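Local coordinates for protein aspartate carbamoyltransferase (Leishmania major, PDB 7K46) that probably catalyses the transfer of the carbamoyl group of carbamoyl phosphate to L-aspartate, giving N-carbamoyl-L-aspartate on the route to pyrimidines, at residues K191-A196 with A220-S225; I162-I167 with C235-A240; V53-F58 with S105-L110; P130-G135 with A320-V325. All coordinates share one frame; numbering follows the deposited sequence.

In the fold
From the N terminus, contact 3 closes first: strand 53-58 meets the start of strand 109-113 in the parallel sheet of the carbamoyl-phosphate domain. Contact 4 opens next, and 130-135 is met only 184 residues later by 320-325 of helix 309-326. Within that span lies the aspartate-binding domain, whose sheet holds contact 2 between 162-167 and 235-240; contact 1, between 191-196 and 220-225, falls in turn within contact 2. Contacts 1 and 2 share a sheet through neighbouring strands 163-167 and 191-195, as contacts 3 and 4 do through 109-113 and 131-133. The centres of contacts 1 and 3 lie about 40 Å apart.

Contact 1 (K191-A196 with A220-S225); sequences KVYLIA and AIQQAS
Lys191 and Gln222 meet at an angle above the sheet, and the amine NZ of Lys191 gives a hydrogen bond of 2.8 Å to OE1 of Gln222. Both chains are extended with CG anti to the backbone N (chi1 -173° and -170°), which brings NZ and OE1 together above the sheet. NZ is held a second time by OH of Tyr193, 3.0 Å away, and that hydroxyl is bonded in turn to Asp234. Tyr193 runs abreast of Gln222; its ring plane stands 66° from the amide plane, and NE2 of Gln222 lies in plane at the ring edge. One ring face takes CG of Lys191, set toward the rim. Because this border is partly exposed, a long lysine and a glutamine are apt: their methylene groups pack while their ends remain polar. Further along the Tyr193 side, CD1 of Ile195 rests on CB of the small Ala224, where Ile231 of helix 229-234 also packs.

On the opposite face of the sheet the contacts are mainly apolar. Val192 lies beside Ile221, its CB touching CD1 of Ile221 at 3.7 Å, and CD1 of Leu194 crosses over to CG2 of Ile221 at the same distance. Leu207 and Val214 of helix 204-217 cover this side.

Between the two layers the backbones form a parallel ladder, with Leu194 N donating to Gln222 O at 2.8 Å. Strand 220-224 is the outermost strand here, and with strand 191-195 and helix 204-217 it makes a beta-alpha-beta unit of the Rossmann-like aspartate-binding domain.

Contact 2 (I162-I167 with C235-A240); sequences IAIALI and CDVLYA
The carbonyl oxygen of Ala163 is gripped by two backbone amides in succession, Asp236 N at 2.8 Å and Val237 N at 3.2 Å. Asp236 also returns a bond: its OD2 accepts Ala163 N through the anti lone pair, at 2.9 Å and nearly straight (171°). The side chain thereby stands in for a strand carbonyl before the regular pairing begins. An aspartate can do this while its OD1 makes a salt bridge to Lys280, which should help to keep the acid ionised.

From there the ladder is parallel, with Ala165 N bonded to Val237 O and Tyr239 N to Ala165 O. Ile164 and Val237 run abreast, and CG1 of Ile164 meets CB of Val237 at 3.8 Å. On the reverse face the small Ala165 lets CD2 of Leu238 come to 3.8 Å from its CB and SG of Cys235 to 3.9 Å. Tyr239 has CG anti to the backbone N (chi1 -172°), and its ring leads away from strand 163-167 toward Asp148, to which its OH is bonded; CB stays behind, 4.1 Å from CD2 of Leu166.

Branched Ile164, Leu166 and Val237 fill the layer beneath the helices: 174-186 packs on Ile164, Leu166 and Tyr239, and 142-156 lies against Ile162, Asp236 and Val237. Both strands are interior, with strand 191-195 beyond 163-167 and strand 284-286 beyond 237-240.

Contact 3 (V53-F58 with S105-L110); sequences VMTPLF and SYSDVL
This is a buried parallel strand pairing in the carbamoyl-phosphate domain, between strand 53-58 and the turn that leads into strand 109-113. The turn grips the strand's beginning with an aspartate: Val53 N donates to OD2 of Asp108 at 2.8 Å, meeting it on the anti side and 21° out of the carboxylate plane. Val53 O receives two amides in exchange, Asp108 N at 2.8 Å and Val109 N at 3.2 Å. Regular pairing follows, Thr55 N reaching Val109 O, while CB of Met54 packs on CG1 of Val109 at 3.7 Å.

On the opposite face Thr55 is the polar hub. Its OG1 lies beside the backbone N (chi1 -59°), hydrogen-bonded to OH of Tyr106 at 2.9 Å and also to OG of Ser107 at 2.7 Å, which in turn bonds to Leu103 O. The Tyr106 side chain crosses that of Thr55 at about a right angle, and CG1 of Val53 touches the ring at its edge, 4.0 Å from CD1. Threonine serves twice here: its hydroxyl joins the tyrosine and serine oxygens, while its CG2 lies 3.4 Å from OH of Tyr106.

Arg75 of the second subunit makes a salt bridge to OD2 of Asp108 and a hydrogen bond to Tyr106 O. The turn before the strand thus belongs to a subunit interface, consistent with the trimer of the aspartate and ornithine carbamoyltransferases, while the pairing itself is that of a parallel alpha/beta sheet.

Contact 4 (P130-G135 with A320-V325); sequences PIMNAG and AILFSV
A strand-to-helix packing joins strand 131-133 of the carbamoyl-phosphate sheet, next to strand 109-113, to the C-terminal helix 309-326. The two segments run nearly antiparallel, at 157°, with their axes 11.1 Å apart, and the contact is wholly apolar.

Met132 spans most of the gap. Its chain bends at chi2 (-67°) and again at chi3, so that successive atoms find different partners: CG meets CD2 of Leu322 at 4.2 Å, SD lies 4.0 Å from CG2 of Ile321, and CE reaches CG2 of Val325, tip to tip, at 4.0 Å. Being flexible and unbranched, a methionine can follow the uneven surface offered by three helix residues. Pro130 and Val325 pass antiparallel alongside each other, CB of Pro130 3.7 Å from CG1 of Val325; CG of the proline ring touches the same methyl, so the compact ring presents a flat apolar patch to the branched valine.

Return of the C-terminal helix to the first domain is a feature of the aspartate and ornithine carbamoyltransferase fold, in which the chain crosses back after completing the aspartate-binding domain. The helix is also packed against helix 23-41, with Ile321 on Leu29 and Ser324 on Leu32.

On the strand side, Met132 packs on Val109 of the neighbouring strand and on Val15 as well, which surrounds the thioether with aliphatic groups. Ile131, next to it in the strand, points away from the C-terminal helix and packs on helix 117-126.

Contact 1 (K191-A196 with A220-S225)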
# COMPACT_ATOMS: atom_id res chain seq x y z
N LYS A 191 20.60 5.01 -38.45
CA LYS A 191 19.73 6.08 -38.91
C LYS A 191 18.63 6.32 -37.89
O LYS A 191 18.12 5.37 -37.29
CB LYS A 191 19.12 5.73 -40.28
CG LYS A 191 18.32 6.84 -40.93
CD LYS A 191 18.10 6.49 -42.40
CE LYS A 191 17.59 7.68 -43.19
NZ LYS A 191 17.29 7.30 -44.61
N VAL A 192 18.26 7.59 -37.71
CA VAL A 192 17.11 7.97 -36.90
C VAL A 192 16.13 8.72 -37.80
O VAL A 192 16.48 9.77 -38.37
CB VAL A 192 17.49 8.85 -35.69
CG1 VAL A 192 16.22 9.29 -34.94
CG2 VAL A 192 18.46 8.12 -34.75
N TYR A 193 14.92 8.20 -37.92
CA TYR A 193 13.82 8.91 -38.56
C TYR A 193 13.06 9.68 -37.49
O TYR A 193 12.70 9.10 -36.46
CB TYR A 193 12.88 7.95 -39.28
CG TYR A 193 13.48 7.25 -40.48
CD1 TYR A 193 13.46 7.86 -41.74
CD2 TYR A 193 14.05 5.99 -40.37
CE1 TYR A 193 14.01 7.23 -42.85
CE2 TYR A 193 14.61 5.35 -41.49
CZ TYR A 193 14.58 5.98 -42.72
OH TYR A 193 15.12 5.36 -43.84
N LEU A 194 12.82 10.97 -37.73
CA LEU A 194 12.06 11.83 -36.82
C LEU A 194 10.72 12.14 -37.49
O LEU A 194 10.66 12.99 -38.38
CB LEU A 194 12.83 13.10 -36.50
CG LEU A 194 14.21 12.91 -35.86
CD1 LEU A 194 14.97 14.24 -35.80
CD2 LEU A 194 14.07 12.28 -34.48
N ILE A 195 9.66 11.45 -37.07
CA ILE A 195 8.35 11.50 -37.73
C ILE A 195 7.41 12.30 -36.84
O ILE A 195 7.04 11.84 -35.75
CB ILE A 195 7.78 10.10 -37.98
CG1 ILE A 195 8.82 9.18 -38.65
CG2 ILE A 195 6.48 10.19 -38.78
CD1 ILE A 195 9.26 9.64 -40.04
N ALA A 196 7.00 13.48 -37.29
CA ALA A 196 6.18 14.35 -36.47
C ALA A 196 5.31 15.19 -37.38
O ALA A 196 5.75 15.59 -38.47
CB ALA A 196 7.03 15.25 -35.57
N ALA A 220 22.82 8.88 -39.70
CA ALA A 220 21.89 9.63 -40.53
C ALA A 220 20.69 10.08 -39.70
O ALA A 220 20.12 9.30 -38.92
CB ALA A 220 21.42 8.79 -41.71
N ILE A 221 20.29 11.34 -39.87
CA ILE A 221 19.09 11.89 -39.27
C ILE A 221 18.17 12.36 -40.39
O ILE A 221 18.60 13.10 -41.27
CB ILE A 221 19.41 13.07 -38.32
CG1 ILE A 221 20.40 12.64 -37.23
CG2 ILE A 221 18.11 13.66 -37.74
CD1 ILE A 221 19.86 11.68 -36.21
N GLN A 222 16.90 11.93 -40.35
CA GLN A 222 15.94 12.27 -41.40
C GLN A 222 14.62 12.69 -40.78
O GLN A 222 14.03 11.93 -40.01
CB GLN A 222 15.72 11.10 -42.36
CG GLN A 222 14.91 11.50 -43.62
CD GLN A 222 14.74 10.35 -44.59
OE1 GLN A 222 15.66 9.55 -44.78
NE2 GLN A 222 13.57 10.26 -45.21
N GLN A 223 14.15 13.90 -41.12
CA GLN A 223 12.86 14.41 -40.67
C GLN A 223 11.80 14.21 -41.75
O GLN A 223 12.05 14.46 -42.93
CB GLN A 223 12.93 15.90 -40.34
CG GLN A 223 13.51 16.22 -39.00
CD GLN A 223 13.42 17.70 -38.68
OE1 GLN A 223 13.39 18.55 -39.59
NE2 GLN A 223 13.38 18.03 -37.40
N ALA A 224 10.61 13.78 -41.33
CA ALA A 224 9.46 13.62 -42.22
C ALA A 224 8.18 13.84 -41.43
O ALA A 224 8.15 13.68 -40.21
CB ALA A 224 9.45 12.25 -42.90
N SER A 225 7.11 14.21 -42.13
CA SER A 225 5.85 14.49 -41.45
C SER A 225 4.94 13.27 -41.34
O SER A 225 3.86 13.37 -40.74
CB SER A 225 5.10 15.62 -42.16
OG SER A 225 4.72 15.23 -43.47

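Contact 2 (I162-I167 with C235-A240)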
# COMPACT_ATOMS: atom_id res chain seq x y z
N ILE A 162 21.16 -0.01 -35.70
CA ILE A 162 19.73 0.02 -36.01
C ILE A 162 19.35 1.30 -36.72
O ILE A 162 19.99 2.35 -36.58
CB ILE A 162 18.86 -0.16 -34.74
CG1 ILE A 162 19.00 1.04 -33.80
CG2 ILE A 162 19.14 -1.49 -34.05
CD1 ILE A 162 17.99 1.03 -32.64
N ALA A 163 18.26 1.21 -37.48
CA ALA A 163 17.47 2.36 -37.89
C ALA A 163 16.21 2.40 -37.04
O ALA A 163 15.49 1.40 -36.95
CB ALA A 163 17.10 2.29 -39.38
N ILE A 164 15.93 3.54 -36.44
CA ILE A 164 14.82 3.69 -35.51
C ILE A 164 14.03 4.93 -35.90
O ILE A 164 14.61 5.96 -36.25
CB ILE A 164 15.30 3.78 -34.04
CG1 ILE A 164 14.12 4.04 -33.09
CG2 ILE A 164 16.37 4.85 -33.88
CD1 ILE A 164 14.48 3.88 -31.62
N ALA A 165 12.70 4.83 -35.86
CA ALA A 165 11.82 5.97 -36.07
C ALA A 165 11.24 6.39 -34.73
O ALA A 165 10.70 5.56 -34.00
CB ALA A 165 10.69 5.64 -37.05
N LEU A 166 11.41 7.67 -34.39
CA LEU A 166 10.76 8.27 -33.23
C LEU A 166 9.55 9.02 -33.75
O LEU A 166 9.69 9.90 -34.61
CB LEU A 166 11.72 9.19 -32.47
CG LEU A 166 13.08 8.58 -32.10
CD1 LEU A 166 14.03 9.62 -31.53
CD2 LEU A 166 12.94 7.38 -31.13
N ILE A 167 8.36 8.65 -33.28
CA ILE A 167 7.11 9.03 -33.92
C ILE A 167 6.22 9.70 -32.89
O ILE A 167 5.87 9.06 -31.89
CB ILE A 167 6.39 7.81 -34.52
CG1 ILE A 167 7.31 7.06 -35.49
CG2 ILE A 167 5.06 8.23 -35.18
CD1 ILE A 167 6.86 5.63 -35.72
N CYS A 235 13.16 0.44 -41.25
CA CYS A 235 13.34 0.57 -39.81
C CYS A 235 13.44 -0.78 -39.11
O CYS A 235 12.70 -1.72 -39.42
CB CYS A 235 12.20 1.38 -39.20
SG CYS A 235 12.35 3.16 -39.51
N ASP A 236 14.34 -0.85 -38.14
CA ASP A 236 14.41 -1.95 -37.20
C ASP A 236 13.55 -1.72 -35.97
O ASP A 236 13.13 -2.69 -35.32
CB ASP A 236 15.86 -2.16 -36.78
CG ASP A 236 16.77 -2.36 -37.98
OD1 ASP A 236 16.54 -3.35 -38.72
OD2 ASP A 236 17.66 -1.52 -38.20
N VAL A 237 13.26 -0.46 -35.65
CA VAL A 237 12.41 -0.09 -34.52
C VAL A 237 11.49 1.04 -34.97
O VAL A 237 11.95 2.05 -35.50
CB VAL A 237 13.24 0.37 -33.30
CG1 VAL A 237 12.31 0.80 -32.14
CG2 VAL A 237 14.19 -0.74 -32.85
N LEU A 238 10.18 0.85 -34.77
CA LEU A 238 9.20 1.93 -34.82
C LEU A 238 8.82 2.25 -33.38
O LEU A 238 8.15 1.45 -32.73
CB LEU A 238 7.97 1.54 -35.62
CG LEU A 238 8.19 1.17 -37.09
CD1 LEU A 238 6.85 0.78 -37.74
CD2 LEU A 238 8.85 2.35 -37.82
N TYR A 239 9.23 3.42 -32.90
CA TYR A 239 9.00 3.82 -31.51
C TYR A 239 7.93 4.90 -31.52
O TYR A 239 8.19 6.05 -31.89
CB TYR A 239 10.30 4.30 -30.85
CG TYR A 239 10.23 4.57 -29.35
CD1 TYR A 239 9.72 5.78 -28.87
CD2 TYR A 239 10.68 3.64 -28.43
CE1 TYR A 239 9.66 6.04 -27.50
CE2 TYR A 239 10.62 3.89 -27.05
CZ TYR A 239 10.11 5.09 -26.60
OH TYR A 239 10.06 5.34 -25.26
N ALA A 240 6.71 4.53 -31.14
CA ALA A 240 5.56 5.41 -31.18
C ALA A 240 5.31 6.06 -29.82
O ALA A 240 5.61 5.48 -28.77
CB ALA A 240 4.31 4.65 -31.63

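Contact 3 (V53-F58 with S105-L110)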
# COMPACT_ATOMS: atom_id res chain seq x y z
N VAL A 53 14.38 -0.94 2.71
CA VAL A 53 13.09 -0.27 2.56
C VAL A 53 13.16 0.75 1.43
O VAL A 53 14.06 1.60 1.41
CB VAL A 53 12.67 0.42 3.87
CG1 VAL A 53 11.47 1.37 3.63
CG2 VAL A 53 12.35 -0.63 4.93
N MET A 54 12.21 0.67 0.50
CA MET A 54 11.99 1.68 -0.52
C MET A 54 10.77 2.50 -0.13
O MET A 54 9.73 1.93 0.25
CB MET A 54 11.76 1.03 -1.89
CG MET A 54 11.10 1.96 -2.94
SD MET A 54 10.60 1.08 -4.45
CE MET A 54 12.20 0.80 -5.20
N THR A 55 10.87 3.83 -0.24
CA THR A 55 9.67 4.67 -0.18
C THR A 55 9.50 5.40 -1.50
O THR A 55 10.35 6.24 -1.86
CB THR A 55 9.71 5.69 0.96
OG1 THR A 55 9.83 5.02 2.22
CG2 THR A 55 8.40 6.50 0.97
N PRO A 56 8.41 5.17 -2.24
CA PRO A 56 8.08 6.03 -3.37
C PRO A 56 7.34 7.27 -2.91
O PRO A 56 6.50 7.22 -2.01
CB PRO A 56 7.17 5.14 -4.25
CG PRO A 56 7.16 3.77 -3.55
CD PRO A 56 7.48 4.04 -2.12
N LEU A 57 7.67 8.40 -3.54
CA LEU A 57 7.03 9.68 -3.26
C LEU A 57 6.59 10.22 -4.61
O LEU A 57 7.39 10.78 -5.36
CB LEU A 57 7.99 10.63 -2.54
CG LEU A 57 7.37 11.90 -1.94
CD1 LEU A 57 6.45 11.54 -0.76
CD2 LEU A 57 8.45 12.89 -1.52
N PHE A 58 5.31 10.03 -4.94
CA PHE A 58 4.79 10.31 -6.28
C PHE A 58 3.81 11.47 -6.19
O PHE A 58 2.72 11.33 -5.62
CB PHE A 58 4.14 9.06 -6.89
CG PHE A 58 5.11 8.16 -7.61
CD1 PHE A 58 6.27 7.71 -6.99
CD2 PHE A 58 4.85 7.74 -8.91
CE1 PHE A 58 7.17 6.87 -7.65
CE2 PHE A 58 5.74 6.90 -9.59
CZ PHE A 58 6.90 6.47 -8.96
N SER A 105 14.52 9.01 7.34
CA SER A 105 14.60 8.53 8.71
C SER A 105 14.41 7.01 8.79
O SER A 105 14.86 6.39 9.76
CB SER A 105 13.57 9.25 9.58
OG SER A 105 12.26 8.78 9.29
N TYR A 106 13.79 6.40 7.79
CA TYR A 106 13.54 4.97 7.87
C TYR A 106 13.82 4.20 6.58
O TYR A 106 13.71 2.97 6.59
CB TYR A 106 12.08 4.72 8.33
CG TYR A 106 11.09 5.19 7.30
CD1 TYR A 106 10.78 4.39 6.20
CD2 TYR A 106 10.50 6.45 7.39
CE1 TYR A 106 9.90 4.81 5.22
CE2 TYR A 106 9.61 6.89 6.41
CZ TYR A 106 9.32 6.06 5.32
OH TYR A 106 8.45 6.46 4.33
N SER A 107 14.17 4.87 5.47
CA SER A 107 14.29 4.25 4.16
C SER A 107 15.75 3.99 3.79
O SER A 107 16.67 4.63 4.30
CB SER A 107 13.67 5.13 3.06
OG SER A 107 12.30 5.42 3.28
N ASP A 108 15.93 3.05 2.86
CA ASP A 108 17.22 2.82 2.21
C ASP A 108 17.30 3.41 0.81
O ASP A 108 18.40 3.69 0.33
CB ASP A 108 17.50 1.32 2.11
CG ASP A 108 17.65 0.67 3.47
OD1 ASP A 108 18.77 0.70 4.04
OD2 ASP A 108 16.63 0.18 3.99
N VAL A 109 16.17 3.56 0.13
CA VAL A 109 16.16 4.13 -1.22
C VAL A 109 14.83 4.86 -1.39
O VAL A 109 13.79 4.42 -0.90
CB VAL A 109 16.38 3.05 -2.31
CG1 VAL A 109 15.26 2.00 -2.31
CG2 VAL A 109 16.52 3.70 -3.71
N LEU A 110 14.89 6.02 -2.06
CA LEU A 110 13.70 6.80 -2.36
C LEU A 110 13.45 6.76 -3.86
O LEU A 110 14.39 6.65 -4.65
CB LEU A 110 13.87 8.26 -1.90
CG LEU A 110 14.43 8.54 -0.50
CD1 LEU A 110 14.31 10.04 -0.18
CD2 LEU A 110 13.68 7.73 0.53

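Contact 4 (P130-G135 with A320-V325)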
# COMPACT_ATOMS: atom_id res chain seq x y z
N PRO A 130 20.06 7.11 -1.62
CA PRO A 130 19.89 7.31 -3.06
C PRO A 130 18.45 7.59 -3.44
O PRO A 130 17.51 6.99 -2.90
CB PRO A 130 20.39 5.98 -3.66
CG PRO A 130 21.39 5.49 -2.64
CD PRO A 130 20.77 5.85 -1.32
N ILE A 131 18.27 8.50 -4.40
CA ILE A 131 16.98 8.81 -5.00
C ILE A 131 16.98 8.29 -6.43
O ILE A 131 17.90 8.59 -7.20
CB ILE A 131 16.69 10.32 -4.99
CG1 ILE A 131 16.62 10.86 -3.56
CG2 ILE A 131 15.38 10.63 -5.74
CD1 ILE A 131 16.55 12.37 -3.52
N MET A 132 15.95 7.52 -6.78
CA MET A 132 15.71 7.10 -8.15
C MET A 132 14.72 8.09 -8.77
O MET A 132 13.58 8.21 -8.30
CB MET A 132 15.13 5.68 -8.21
CG MET A 132 15.90 4.61 -7.45
SD MET A 132 17.54 4.24 -8.12
CE MET A 132 18.57 5.19 -7.00
N ASN A 133 15.14 8.79 -9.81
CA ASN A 133 14.24 9.70 -10.50
C ASN A 133 13.28 8.88 -11.38
O ASN A 133 13.70 8.23 -12.34
CB ASN A 133 15.04 10.71 -11.32
CG ASN A 133 14.17 11.53 -12.24
OD1 ASN A 133 12.96 11.65 -12.03
ND2 ASN A 133 14.79 12.13 -13.26
N ALA A 134 11.99 8.92 -11.06
CA ALA A 134 10.98 8.15 -11.77
C ALA A 134 10.34 8.93 -12.93
O ALA A 134 9.34 8.47 -13.50
CB ALA A 134 9.89 7.68 -10.80
N GLY A 135 10.89 10.09 -13.30
CA GLY A 135 10.39 10.83 -14.44
C GLY A 135 10.01 12.26 -14.07
O GLY A 135 9.42 12.47 -13.00
N ALA A 320 17.83 -4.70 -11.80
CA ALA A 320 19.27 -4.58 -11.97
C ALA A 320 19.78 -3.29 -11.33
O ALA A 320 20.83 -3.29 -10.67
CB ALA A 320 19.63 -4.60 -13.46
N ILE A 321 19.05 -2.20 -11.51
CA ILE A 321 19.46 -0.91 -10.96
C ILE A 321 19.39 -0.93 -9.43
O ILE A 321 20.37 -0.58 -8.75
CB ILE A 321 18.61 0.22 -11.56
CG1 ILE A 321 18.96 0.41 -13.05
CG2 ILE A 321 18.86 1.54 -10.79
CD1 ILE A 321 17.99 1.30 -13.80
N LEU A 322 18.24 -1.32 -8.87
CA LEU A 322 18.10 -1.31 -7.42
C LEU A 322 19.12 -2.23 -6.76
O LEU A 322 19.71 -1.88 -5.73
CB LEU A 322 16.68 -1.71 -7.01
CG LEU A 322 15.55 -0.77 -7.40
CD1 LEU A 322 14.20 -1.46 -7.23
CD2 LEU A 322 15.61 0.53 -6.58
N PHE A 323 19.32 -3.42 -7.34
CA PHE A 323 20.31 -4.36 -6.82
C PHE A 323 21.70 -3.74 -6.80
O PHE A 323 22.46 -3.92 -5.84
CB PHE A 323 20.29 -5.62 -7.70
CG PHE A 323 21.27 -6.68 -7.29
CD1 PHE A 323 20.95 -7.61 -6.31
CD2 PHE A 323 22.51 -6.78 -7.93
CE1 PHE A 323 21.85 -8.61 -5.96
CE2 PHE A 323 23.41 -7.77 -7.58
CZ PHE A 323 23.08 -8.68 -6.59
N SER A 324 22.05 -3.02 -7.85
CA SER A 324 23.38 -2.43 -7.94
C SER A 324 23.52 -1.24 -6.99
O SER A 324 24.57 -1.05 -6.36
CB SER A 324 23.66 -2.01 -9.39
OG SER A 324 23.62 -3.14 -10.26
N VAL A 325 22.46 -0.44 -6.87
CA VAL A 325 22.51 0.72 -5.98
C VAL A 325 22.67 0.28 -4.52
O VAL A 325 23.47 0.85 -3.77
CB VAL A 325 21.25 1.58 -6.17
CG1 VAL A 325 21.11 2.62 -5.03
CG2 VAL A 325 21.29 2.27 -7.54